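Long-range contacts in UDP-N-acetylglucosamine 3-dehydrogenase (Acidithiobacillus ferrooxidans, PDB 7BVJ), which catalyses the NAD(+)-dependent oxidation of the glucosamine 3-position of UDP-N-acetylglucosamine to a ketone, a step in making the diamino sugar of some lipid A molecules: residues Gln227-Ser232 with Ile242-Ala247; Thr68-His73 with Glu90-Leu95; Glu143-Phe148 with Glu217-Met222; Ala19-Ala24 with Ala268-Ile273. One frame throughout, in Å; residues are numbered along the deposited sequence.

Contact 1: Gln227-Ser232 with Ile242-Ala247; sequences QDRYAS and IYHRGA. With F8U ((2R,3R)-2,3-bis(oxidanyl)butane-1,4-disulfonic acid), chain F.
Tyr-230 and Tyr-243 stand opposite each other as a hydrogen-bonded pair of an antiparallel beta hairpin, and their side chains illustrate how a cross-strand aromatic pair settles into a T-shaped (edge-to-face) stack. The two side chains run side by side in the same direction, yet their ring planes are turned 65° apart. The CD1 edge of Tyr-230 sits over one face of Tyr-243, near its rim, with Tyr-230 CD1 3.6 Å from Tyr-243 CG. Different first torsions bring this about: CG of Tyr-230 is anti to the backbone N (chi1 158°), whereas CG of Tyr-243 is anti to the carbonyl carbon (chi1 -60°). Beneath the rings, the backbone bonds Tyr-243 N to Tyr-230 O (2.8 Å) and Tyr-230 N to Tyr-243 O (3.0 Å) fix the register. Ala-231 and Ile-242 form the next pair, on the other sheet face, where Ile-242 packs on helix 124-132. Toward the strand end Arg-245 bends at chi3 and reaches back to Asp-228, making a salt bridge whose hydrogen bond, NH1 to OD1 (2.7 Å), is nearly straight. OD1 is met on its anti side, the two planes steeply turned against each other. A water joins Asp-228 O to Arg-245 N. At the far end a disulfonate is bound in a pocket completed by Arg-223: Ser-232 OG donates to its O08 at an unusually short, hence doubtful, distance, and Tyr-230 OH to its O07 (2.8 Å).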
# COMPACT_ATOMS: atom_id res chain seq x y z
N GLN A 227 6.27 12.72 21.80
CA GLN A 227 6.76 13.19 23.09
C GLN A 227 5.65 13.29 24.13
O GLN A 227 5.94 13.22 25.33
CB GLN A 227 7.44 14.54 22.91
CG GLN A 227 8.43 14.88 23.99
CD GLN A 227 9.65 15.57 23.44
OE1 GLN A 227 9.89 15.55 22.23
NE2 GLN A 227 10.44 16.18 24.32
N ASP A 228 4.40 13.47 23.72
CA ASP A 228 3.33 13.66 24.68
C ASP A 228 2.11 12.80 24.41
O ASP A 228 1.07 13.02 25.04
CB ASP A 228 2.91 15.13 24.71
CG ASP A 228 3.97 16.02 25.32
OD1 ASP A 228 4.41 15.71 26.46
OD2 ASP A 228 4.37 17.00 24.66
N ARG A 229 2.21 11.81 23.52
CA ARG A 229 1.05 11.01 23.14
C ARG A 229 1.47 9.58 22.85
O ARG A 229 2.62 9.31 22.50
CB ARG A 229 0.33 11.56 21.91
CG ARG A 229 -0.70 12.60 22.21
CD ARG A 229 -0.87 13.58 21.07
NE ARG A 229 -0.99 14.96 21.57
CZ ARG A 229 -1.98 15.40 22.35
NH1 ARG A 229 -2.96 14.60 22.73
NH2 ARG A 229 -1.98 16.67 22.76
N TYR A 230 0.50 8.67 22.98
CA TYR A 230 0.68 7.29 22.56
C TYR A 230 -0.56 6.85 21.80
O TYR A 230 -1.66 6.87 22.35
CB TYR A 230 0.94 6.40 23.77
CG TYR A 230 0.65 4.92 23.65
CD1 TYR A 230 -0.57 4.40 24.09
CD2 TYR A 230 1.61 4.03 23.17
CE1 TYR A 230 -0.84 3.05 24.02
CE2 TYR A 230 1.35 2.67 23.10
CZ TYR A 230 0.12 2.18 23.53
OH TYR A 230 -0.15 0.83 23.47
N ALA A 231 -0.40 6.48 20.54
CA ALA A 231 -1.50 5.98 19.72
C ALA A 231 -1.33 4.48 19.50
O ALA A 231 -0.27 4.02 19.08
CB ALA A 231 -1.55 6.71 18.38
N SER A 232 -2.39 3.72 19.79
CA SER A 232 -2.43 2.29 19.51
C SER A 232 -3.52 2.06 18.46
O SER A 232 -4.67 2.45 18.66
CB SER A 232 -2.69 1.49 20.79
OG SER A 232 -2.57 0.10 20.57
N ILE A 242 -5.74 6.77 21.97
CA ILE A 242 -4.74 7.82 22.14
C ILE A 242 -4.64 8.13 23.62
O ILE A 242 -5.63 8.50 24.25
CB ILE A 242 -5.09 9.08 21.34
CG1 ILE A 242 -5.24 8.72 19.86
CG2 ILE A 242 -4.04 10.15 21.52
CD1 ILE A 242 -5.73 9.88 19.01
N TYR A 243 -3.44 7.99 24.17
CA TYR A 243 -3.19 8.29 25.58
C TYR A 243 -2.43 9.60 25.66
O TYR A 243 -1.46 9.81 24.92
CB TYR A 243 -2.39 7.17 26.26
CG TYR A 243 -3.02 5.78 26.29
CD1 TYR A 243 -4.12 5.47 25.49
CD2 TYR A 243 -2.49 4.77 27.09
CE1 TYR A 243 -4.69 4.20 25.50
CE2 TYR A 243 -3.06 3.50 27.11
CZ TYR A 243 -4.16 3.22 26.31
OH TYR A 243 -4.74 1.97 26.31
N HIS A 244 -2.88 10.46 26.57
CA HIS A 244 -2.11 11.69 26.88
C HIS A 244 -2.05 11.82 28.40
O HIS A 244 -2.93 11.31 29.06
CB HIS A 244 -2.64 12.94 26.18
CG HIS A 244 -4.10 12.91 25.96
ND1 HIS A 244 -4.65 12.89 24.70
CD2 HIS A 244 -5.13 12.90 26.83
CE1 HIS A 244 -5.95 12.83 24.79
NE2 HIS A 244 -6.27 12.86 26.10
N ARG A 245 -1.12 12.62 28.91
CA ARG A 245 -0.98 12.78 30.36
C ARG A 245 -2.20 13.52 30.93
O ARG A 245 -2.49 14.66 30.55
CB ARG A 245 0.32 13.52 30.69
CG ARG A 245 1.54 12.86 30.05
CD ARG A 245 2.86 13.47 30.51
NE ARG A 245 3.70 13.88 29.38
CZ ARG A 245 4.91 13.39 29.11
NH1 ARG A 245 5.60 13.83 28.06
NH2 ARG A 245 5.44 12.47 29.91
N GLY A 246 -2.93 12.85 31.84
CA GLY A 246 -4.30 13.24 32.16
C GLY A 246 -4.83 12.97 33.56
O GLY A 246 -4.18 13.31 34.56
N ALA A 247 -6.03 12.37 33.65
CA ALA A 247 -6.84 12.35 34.87
C ALA A 247 -7.33 10.94 35.23
O ALA A 247 -8.49 10.76 35.63
CB ALA A 247 -8.02 13.30 34.74
C01 F8U F . 2.13 -3.89 23.79
C02 F8U F . 0.87 -4.60 24.31
C03 F8U F . -0.50 -3.98 24.04
C04 F8U F . -0.56 -2.50 23.73
O06 F8U F . -3.37 -2.65 24.07
O07 F8U F . -2.46 -0.55 24.08
O08 F8U F . -2.57 -1.93 22.05
O09 F8U F . -1.27 -4.18 25.17
O10 F8U F . 0.79 -5.85 23.71
O12 F8U F . 3.77 -2.76 25.77
O13 F8U F . 3.25 -1.34 24.07
O14 F8U F . 1.40 -2.03 25.53
S05 F8U F . -2.26 -1.88 23.46
S11 F8U F . 2.64 -2.49 24.83
O HOH W 1 0.23 14.54 27.48

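Contact 2: Thr68-His73 with Glu90-Leu95. With NAD (nicotinamide-adenine-dinucleotide), chain E.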
# COMPACT_ATOMS: atom_id res chain seq x y z
N THR A 68 -1.43 -6.57 -12.14
CA THR A 68 -0.71 -7.74 -12.62
C THR A 68 0.43 -8.07 -11.66
O THR A 68 0.68 -7.34 -10.70
CB THR A 68 -0.20 -7.45 -14.02
OG1 THR A 68 0.62 -6.28 -13.99
CG2 THR A 68 -1.40 -7.23 -14.99
N PRO A 69 1.14 -9.20 -11.86
CA PRO A 69 2.26 -9.51 -10.95
C PRO A 69 3.33 -8.43 -11.01
O PRO A 69 3.56 -7.83 -12.06
CB PRO A 69 2.77 -10.87 -11.46
CG PRO A 69 1.57 -11.50 -12.07
CD PRO A 69 0.85 -10.34 -12.75
N THR A 70 3.97 -8.21 -9.86
CA THR A 70 4.85 -7.06 -9.66
C THR A 70 5.95 -6.97 -10.71
O THR A 70 6.26 -5.88 -11.20
CB THR A 70 5.47 -7.16 -8.27
OG1 THR A 70 4.42 -7.26 -7.29
CG2 THR A 70 6.36 -5.96 -8.00
N SER A 71 6.56 -8.11 -11.06
CA SER A 71 7.59 -8.14 -12.09
C SER A 71 7.08 -7.67 -13.45
O SER A 71 7.90 -7.35 -14.33
CB SER A 71 8.15 -9.56 -12.21
OG SER A 71 7.12 -10.47 -12.56
N THR A 72 5.77 -7.61 -13.65
CA THR A 72 5.19 -7.13 -14.91
C THR A 72 4.75 -5.67 -14.86
O THR A 72 4.35 -5.12 -15.91
CB THR A 72 3.97 -7.97 -15.29
OG1 THR A 72 2.89 -7.66 -14.40
CG2 THR A 72 4.31 -9.46 -15.19
N HIS A 73 4.80 -5.03 -13.68
CA HIS A 73 4.29 -3.67 -13.52
C HIS A 73 4.96 -2.72 -14.49
O HIS A 73 4.29 -1.88 -15.11
CB HIS A 73 4.50 -3.15 -12.10
CG HIS A 73 3.54 -3.70 -11.10
ND1 HIS A 73 3.61 -3.38 -9.76
CD2 HIS A 73 2.50 -4.55 -11.23
CE1 HIS A 73 2.65 -4.02 -9.11
NE2 HIS A 73 1.97 -4.74 -9.98
N GLU A 90 -0.94 -1.27 -8.48
CA GLU A 90 -0.98 -1.92 -7.17
C GLU A 90 0.42 -1.95 -6.56
O GLU A 90 1.43 -1.96 -7.27
CB GLU A 90 -1.57 -3.33 -7.31
CG GLU A 90 -1.71 -4.13 -6.01
CD GLU A 90 -2.55 -3.42 -4.93
OE1 GLU A 90 -3.59 -2.79 -5.26
OE2 GLU A 90 -2.17 -3.52 -3.74
N LYS A 91 0.48 -1.87 -5.24
CA LYS A 91 1.77 -2.00 -4.57
C LYS A 91 2.24 -3.45 -4.63
O LYS A 91 1.43 -4.38 -4.63
CB LYS A 91 1.68 -1.54 -3.11
CG LYS A 91 0.78 -2.41 -2.25
CD LYS A 91 1.56 -3.50 -1.50
CE LYS A 91 0.59 -4.45 -0.80
NZ LYS A 91 1.03 -5.87 -0.83
N PRO A 92 3.55 -3.68 -4.69
CA PRO A 92 4.59 -2.66 -4.81
C PRO A 92 4.77 -2.14 -6.23
O PRO A 92 4.47 -2.84 -7.19
CB PRO A 92 5.85 -3.37 -4.32
CG PRO A 92 5.60 -4.80 -4.58
CD PRO A 92 4.12 -5.02 -4.45
N PHE A 93 5.26 -0.91 -6.32
CA PHE A 93 5.47 -0.19 -7.57
C PHE A 93 6.13 -1.06 -8.63
O PHE A 93 5.55 -1.32 -9.70
CB PHE A 93 6.33 1.04 -7.25
CG PHE A 93 6.39 2.09 -8.34
CD1 PHE A 93 5.78 1.90 -9.57
CD2 PHE A 93 7.05 3.29 -8.10
CE1 PHE A 93 5.84 2.87 -10.55
CE2 PHE A 93 7.12 4.28 -9.07
CZ PHE A 93 6.51 4.07 -10.31
N THR A 94 7.36 -1.51 -8.37
CA THR A 94 8.16 -2.28 -9.33
C THR A 94 9.07 -3.23 -8.55
O THR A 94 8.97 -3.37 -7.33
CB THR A 94 9.01 -1.36 -10.22
OG1 THR A 94 9.76 -0.44 -9.40
CG2 THR A 94 8.15 -0.58 -11.20
N LEU A 95 9.99 -3.89 -9.27
CA LEU A 95 10.96 -4.77 -8.64
C LEU A 95 12.21 -4.04 -8.19
O LEU A 95 12.88 -4.49 -7.25
CB LEU A 95 11.38 -5.89 -9.60
CG LEU A 95 10.43 -7.02 -10.00
CD1 LEU A 95 11.23 -8.09 -10.73
CD2 LEU A 95 9.66 -7.62 -8.81
PA NAD E . -3.31 -12.96 -8.92
O1A NAD E . -2.28 -13.67 -9.72
O2A NAD E . -4.59 -13.47 -8.31
O5B NAD E . -3.94 -11.90 -10.16
C5B NAD E . -2.96 -11.81 -11.16
C4B NAD E . -3.64 -11.56 -12.51
O4B NAD E . -2.74 -10.97 -13.41
C3B NAD E . -4.00 -12.95 -13.07
O3B NAD E . -5.33 -12.83 -13.41
C2B NAD E . -3.10 -13.08 -14.31
O2B NAD E . -3.75 -13.76 -15.37
C1B NAD E . -2.94 -11.61 -14.67
N9A NAD E . -1.74 -11.30 -15.44
C8A NAD E . -0.45 -11.78 -15.33
N7A NAD E . 0.39 -11.22 -16.20
C5A NAD E . -0.38 -10.33 -16.91
C6A NAD E . -0.08 -9.43 -17.97
N6A NAD E . 1.20 -9.36 -18.47
N1A NAD E . -1.07 -8.66 -18.50
C2A NAD E . -2.32 -8.79 -17.96
N3A NAD E . -2.75 -9.59 -16.96
C4A NAD E . -1.73 -10.36 -16.46
O3 NAD E . -2.75 -12.08 -7.68
PN NAD E . -3.64 -10.89 -7.06
O1N NAD E . -4.69 -10.16 -7.85
O2N NAD E . -3.64 -11.31 -5.63
O5D NAD E . -2.47 -9.54 -6.86
O HOH W 2 1.50 -6.82 -6.88
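His-73, the first residue of helix 73-82, reaches across to the backbone of Glu-90-Leu-95, joining two loops that follow neighbouring parallel strands of the Rossmann fold. It is an example of a side chain tying together the loops at the strand ends where the dinucleotide binds. CB lies 3.2 Å from Phe-93 O, and CG remains close to the same oxygen. With CG anti to the carbonyl carbon (chi1 -77°), the ring turns its ND1 edge to this backbone. ND1 donates to Phe-93 O at 2.8 Å; the acceptor lies close to the ring plane, but the N-H approaches from above the carbonyl plane, 59° out of it. A second bond from ND1, to Pro-92 O, is weak and doubtful, that oxygen being less surely placed. CE1 lies 3.0 Å from Glu-90 O, which stands obliquely to the ring. At the tip, NE2 turns back to its own loop and makes a weak hydrogen bond to Thr-68 O (3.0 Å), while CA of Thr-70 sits over the centre of one ring face. The imidazole is thus held chiefly through ND1, with a weaker tie at NE2. Beside it, Thr-70 OG1 is 3.6 Å from CD of Pro-92, which follows a cis peptide bond. Leu-95 spreads over Thr-70 and Ser-71. On the cofactor side, Thr-68 CG2 is 3.4 Å from N3A of the NAD adenine, and Pro-69 CD comes within 3.2 Å of its C8A.

Contact 3: Glu143-Phe148 with Glu217-Met222; sequences ERLAPF and EPARRM
Glu-143 and Arg-221 open a ladder of antiparallel pairs between strands 143-147 and 219-222, a case in which backbone bonds set the register and side chains meet on both faces. Four backbone hydrogen bonds link two hydrogen-bonded pairs, Glu-143 with Arg-221 and Leu-145 with Ala-219; Leu-145 N to Ala-219 O is the shortest at 2.8 Å. Between them, Arg-220 CA makes a C-H...O contact with Glu-143 O.

Of the charged groups, Glu-143 extends alongside Arg-221 on the same face. Its OE2 forms a salt bridge to Arg-221 NH2 (3.0 Å); the hydrogen bond is weak and bent, and the carboxylate and guanidinium planes stand 79° apart. OE2 also bridges to Arg-223. On the other face two arginines lie close: Arg-144 NH1 rests 3.3 Å from Arg-220 CD. Bending at chi3 (-71°), Arg-144 directs NH2 to a salt bridge with Asp-165. A water donates to Leu-145 O and accepts a weak hydrogen bond from Arg-220 NE.

Apolar contacts are few: Leu-145 CD1 on Ala-219 CB (3.8 Å), and Pro-147 CD on Pro-218 CG.

Within the large mixed sheet of the C-terminal domain, strand 139-147 lies between 219-225 and 206-215, and helix 157-173 packs against the face bearing Arg-144.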
# COMPACT_ATOMS: atom_id res chain seq x y z
N GLU A 143 3.30 -4.55 13.94
CA GLU A 143 3.23 -5.98 13.65
C GLU A 143 2.22 -6.24 12.54
O GLU A 143 1.06 -5.81 12.63
CB GLU A 143 2.84 -6.79 14.90
CG GLU A 143 3.72 -6.57 16.10
CD GLU A 143 3.06 -7.02 17.38
OE1 GLU A 143 3.20 -8.22 17.74
OE2 GLU A 143 2.39 -6.18 18.01
N ARG A 144 2.65 -6.95 11.50
CA ARG A 144 1.76 -7.40 10.42
C ARG A 144 1.98 -8.90 10.25
O ARG A 144 2.92 -9.33 9.58
CB ARG A 144 2.04 -6.64 9.13
CG ARG A 144 0.89 -6.63 8.16
CD ARG A 144 1.04 -5.49 7.15
NE ARG A 144 0.83 -4.17 7.76
CZ ARG A 144 -0.34 -3.53 7.78
NH1 ARG A 144 -1.42 -4.09 7.24
NH2 ARG A 144 -0.43 -2.33 8.35
N LEU A 145 1.09 -9.68 10.84
CA LEU A 145 1.23 -11.12 10.98
C LEU A 145 0.05 -11.78 10.28
O LEU A 145 -1.10 -11.53 10.65
CB LEU A 145 1.26 -11.52 12.46
CG LEU A 145 2.00 -10.61 13.44
CD1 LEU A 145 1.98 -11.21 14.85
CD2 LEU A 145 3.45 -10.39 13.00
N ALA A 146 0.34 -12.61 9.28
CA ALA A 146 -0.68 -13.29 8.51
C ALA A 146 -0.57 -14.80 8.67
O ALA A 146 0.53 -15.34 8.70
CB ALA A 146 -0.55 -12.93 7.02
N PRO A 147 -1.70 -15.49 8.83
CA PRO A 147 -1.64 -16.95 8.93
C PRO A 147 -1.15 -17.58 7.63
O PRO A 147 -1.35 -17.05 6.53
CB PRO A 147 -3.10 -17.34 9.21
CG PRO A 147 -3.89 -16.25 8.59
CD PRO A 147 -3.08 -15.00 8.79
N PHE A 148 -0.50 -18.73 7.76
CA PHE A 148 -0.02 -19.44 6.59
C PHE A 148 -1.20 -20.03 5.82
O PHE A 148 -2.02 -20.76 6.39
CB PHE A 148 0.97 -20.52 6.99
CG PHE A 148 1.91 -20.89 5.90
CD1 PHE A 148 2.87 -19.99 5.46
CD2 PHE A 148 1.82 -22.12 5.27
CE1 PHE A 148 3.74 -20.31 4.44
CE2 PHE A 148 2.68 -22.45 4.24
CZ PHE A 148 3.64 -21.55 3.83
N GLU A 217 -3.16 -16.70 14.26
CA GLU A 217 -4.24 -15.78 13.95
C GLU A 217 -3.69 -14.46 13.43
O GLU A 217 -2.60 -14.03 13.83
CB GLU A 217 -5.12 -15.53 15.18
CG GLU A 217 -4.45 -14.69 16.27
CD GLU A 217 -3.52 -15.50 17.16
OE1 GLU A 217 -3.72 -15.48 18.39
OE2 GLU A 217 -2.59 -16.15 16.62
N PRO A 218 -4.42 -13.79 12.53
CA PRO A 218 -3.94 -12.52 11.98
C PRO A 218 -3.72 -11.47 13.07
O PRO A 218 -4.36 -11.50 14.13
CB PRO A 218 -5.06 -12.09 11.02
CG PRO A 218 -5.87 -13.33 10.80
CD PRO A 218 -5.76 -14.13 12.04
N ALA A 219 -2.80 -10.55 12.81
CA ALA A 219 -2.55 -9.44 13.71
C ALA A 219 -1.98 -8.28 12.90
O ALA A 219 -0.97 -8.44 12.22
CB ALA A 219 -1.58 -9.84 14.83
N ARG A 220 -2.65 -7.13 12.96
CA ARG A 220 -2.28 -5.93 12.20
C ARG A 220 -2.38 -4.76 13.17
O ARG A 220 -3.46 -4.17 13.32
CB ARG A 220 -3.21 -5.73 11.00
CG ARG A 220 -2.77 -6.39 9.73
CD ARG A 220 -3.69 -5.99 8.60
NE ARG A 220 -4.24 -7.16 7.92
CZ ARG A 220 -5.10 -7.10 6.91
NH1 ARG A 220 -5.51 -5.91 6.45
NH2 ARG A 220 -5.55 -8.22 6.35
N ARG A 221 -1.26 -4.44 13.82
CA ARG A 221 -1.25 -3.44 14.88
C ARG A 221 -0.08 -2.49 14.71
O ARG A 221 0.94 -2.83 14.09
CB ARG A 221 -1.24 -4.12 16.24
CG ARG A 221 -2.50 -4.96 16.49
CD ARG A 221 -2.61 -5.46 17.92
NE ARG A 221 -1.36 -6.02 18.42
CZ ARG A 221 -1.11 -7.32 18.55
NH1 ARG A 221 -2.03 -8.21 18.21
NH2 ARG A 221 0.07 -7.72 19.01
N MET A 222 -0.25 -1.27 15.23
CA MET A 222 0.82 -0.27 15.25
C MET A 222 0.68 0.60 16.48
O MET A 222 -0.36 1.24 16.69
CB MET A 222 0.81 0.62 14.00
CG MET A 222 1.96 1.65 13.98
SD MET A 222 1.99 2.69 12.49
CE MET A 222 2.79 1.58 11.36
O HOH W 3 -2.81 -10.09 8.89

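Contact 4: Ala19-Ala24 with Ala268-Ile273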
# COMPACT_ATOMS: atom_id res chain seq x y z
N ALA A 19 -11.95 -3.64 -10.33
CA ALA A 19 -12.94 -3.52 -11.41
C ALA A 19 -14.34 -3.23 -10.85
O ALA A 19 -15.08 -2.41 -11.41
CB ALA A 19 -12.95 -4.79 -12.26
N GLN A 20 -14.71 -3.90 -9.75
CA GLN A 20 -16.00 -3.63 -9.12
C GLN A 20 -16.11 -2.16 -8.71
O GLN A 20 -17.14 -1.51 -8.94
CB GLN A 20 -16.22 -4.53 -7.90
CG GLN A 20 -16.27 -6.03 -8.20
CD GLN A 20 -16.49 -6.89 -6.97
OE1 GLN A 20 -16.38 -6.42 -5.83
NE2 GLN A 20 -16.80 -8.17 -7.19
N LYS A 21 -15.04 -1.62 -8.10
CA LYS A 21 -15.08 -0.22 -7.68
C LYS A 21 -15.25 0.71 -8.87
O LYS A 21 -16.11 1.62 -8.87
CB LYS A 21 -13.81 0.15 -6.90
CG LYS A 21 -13.48 -0.72 -5.70
CD LYS A 21 -14.74 -1.28 -5.05
CE LYS A 21 -14.54 -1.51 -3.57
NZ LYS A 21 -14.25 -2.93 -3.26
N TYR A 22 -14.44 0.50 -9.92
CA TYR A 22 -14.53 1.38 -11.08
C TYR A 22 -15.92 1.33 -11.69
O TYR A 22 -16.46 2.36 -12.12
CB TYR A 22 -13.49 1.02 -12.13
CG TYR A 22 -12.08 1.50 -11.86
CD1 TYR A 22 -11.75 2.85 -11.93
CD2 TYR A 22 -11.06 0.60 -11.61
CE1 TYR A 22 -10.45 3.29 -11.73
CE2 TYR A 22 -9.76 1.02 -11.39
CZ TYR A 22 -9.46 2.36 -11.45
OH TYR A 22 -8.17 2.79 -11.23
N ALA A 23 -16.53 0.14 -11.72
CA ALA A 23 -17.88 0.03 -12.27
C ALA A 23 -18.89 0.80 -11.44
O ALA A 23 -19.86 1.35 -11.98
CB ALA A 23 -18.30 -1.44 -12.37
N ALA A 24 -18.67 0.87 -10.12
CA ALA A 24 -19.60 1.62 -9.29
C ALA A 24 -19.43 3.13 -9.40
O ALA A 24 -20.41 3.87 -9.25
CB ALA A 24 -19.47 1.19 -7.83
N ALA A 268 -11.83 0.92 1.75
CA ALA A 268 -10.53 1.53 1.51
C ALA A 268 -10.18 1.58 0.03
O ALA A 268 -9.67 2.59 -0.47
CB ALA A 268 -9.45 0.77 2.30
N LEU A 269 -10.46 0.50 -0.70
CA LEU A 269 -10.07 0.47 -2.11
C LEU A 269 -10.95 1.41 -2.94
O LEU A 269 -10.45 2.08 -3.86
CB LEU A 269 -10.14 -0.98 -2.61
CG LEU A 269 -9.92 -1.17 -4.12
CD1 LEU A 269 -8.51 -0.78 -4.48
CD2 LEU A 269 -10.23 -2.60 -4.55
N ALA A 270 -12.24 1.47 -2.64
CA ALA A 270 -13.09 2.51 -3.24
C ALA A 270 -12.55 3.91 -2.96
O ALA A 270 -12.55 4.77 -3.84
CB ALA A 270 -14.53 2.39 -2.73
N ALA A 271 -12.11 4.16 -1.72
CA ALA A 271 -11.56 5.47 -1.37
C ALA A 271 -10.33 5.78 -2.20
O ALA A 271 -10.17 6.89 -2.72
CB ALA A 271 -11.22 5.49 0.13
N GLU A 272 -9.43 4.81 -2.31
CA GLU A 272 -8.19 4.99 -3.05
C GLU A 272 -8.47 5.22 -4.54
O GLU A 272 -7.84 6.06 -5.20
CB GLU A 272 -7.31 3.76 -2.77
CG GLU A 272 -6.10 3.47 -3.61
CD GLU A 272 -5.27 2.30 -3.04
OE1 GLU A 272 -4.21 2.51 -2.40
OE2 GLU A 272 -5.68 1.14 -3.21
N ILE A 273 -9.48 4.54 -5.09
CA ILE A 273 -9.76 4.71 -6.51
C ILE A 273 -10.44 6.05 -6.76
O ILE A 273 -10.11 6.75 -7.73
CB ILE A 273 -10.57 3.51 -7.03
CG1 ILE A 273 -9.62 2.34 -7.25
CG2 ILE A 273 -11.31 3.87 -8.33
CD1 ILE A 273 -10.30 1.01 -7.57
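Lys-21 and Ile-273 carry most of this helix-to-helix packing, with Tyr-22 as the third main participant, and together they show how a lysine can serve a buried interface through its aliphatic chain. The short helical segments cross at -59°, their axes 9.5 Å apart at the nearest point, and no hydrogen bond passes between them.

The CB of Lys-21 is directed toward the partner helix, and the chain beyond it passes Ile-273, Leu-269 and Ala-270. Its CB is 3.7 Å from Ile-273 CD1, its CG reaches the branch of Leu-269, and its CE comes to 4.0 Å from Ala-270 CB. Bends at chi2 (-31°) and chi4 carry the chain along this path, and NZ ends in a long, weak ion pair with Asp-267.

Both branches of Ile-273 meet the Tyr-22 ring, and CD1 also touches Lys-21. CG2, anti to the backbone N, makes a CH-pi contact over one face of Tyr-22, 3.9 Å from the ring centroid and nearest to CE1; CD1 lies over the same face, near CE2. Tyr-22 crosses the isoleucine at about a right angle, and its OH is hydrogen-bonded to Ser-65 OG.

Helix 268-282 thus packs on helix 13-25 of the Rossmann domain, whose Tyr-22 also touches strands 5-9 and 27-32 of the parallel sheet.

In the fold
The four contacts illustrate how a two-domain dehydrogenase is assembled from a nucleotide-binding fold and a large sheet. Contact 4 joins segments whose nearest ends are 244 residues apart, and the other three are nested inside the loop it closes. Contacts 2 and 4 both involve the Rossmann domain, their nearest atoms about 5 Å apart; contact 2 touches NAD, whereas the side chain of Leu-269 of contact 4 lies about 10 Å from it. Contacts 1 and 3 belong to one mixed sheet through neighbouring strands 219-225 and 229-234, the nearest atoms of the two contacts being about 4 Å apart. The disulfonate bound at contact 1 is about 5 Å from the side chain of Arg-221 of contact 3. Contacts 1 and 2 have centres 38 Å apart.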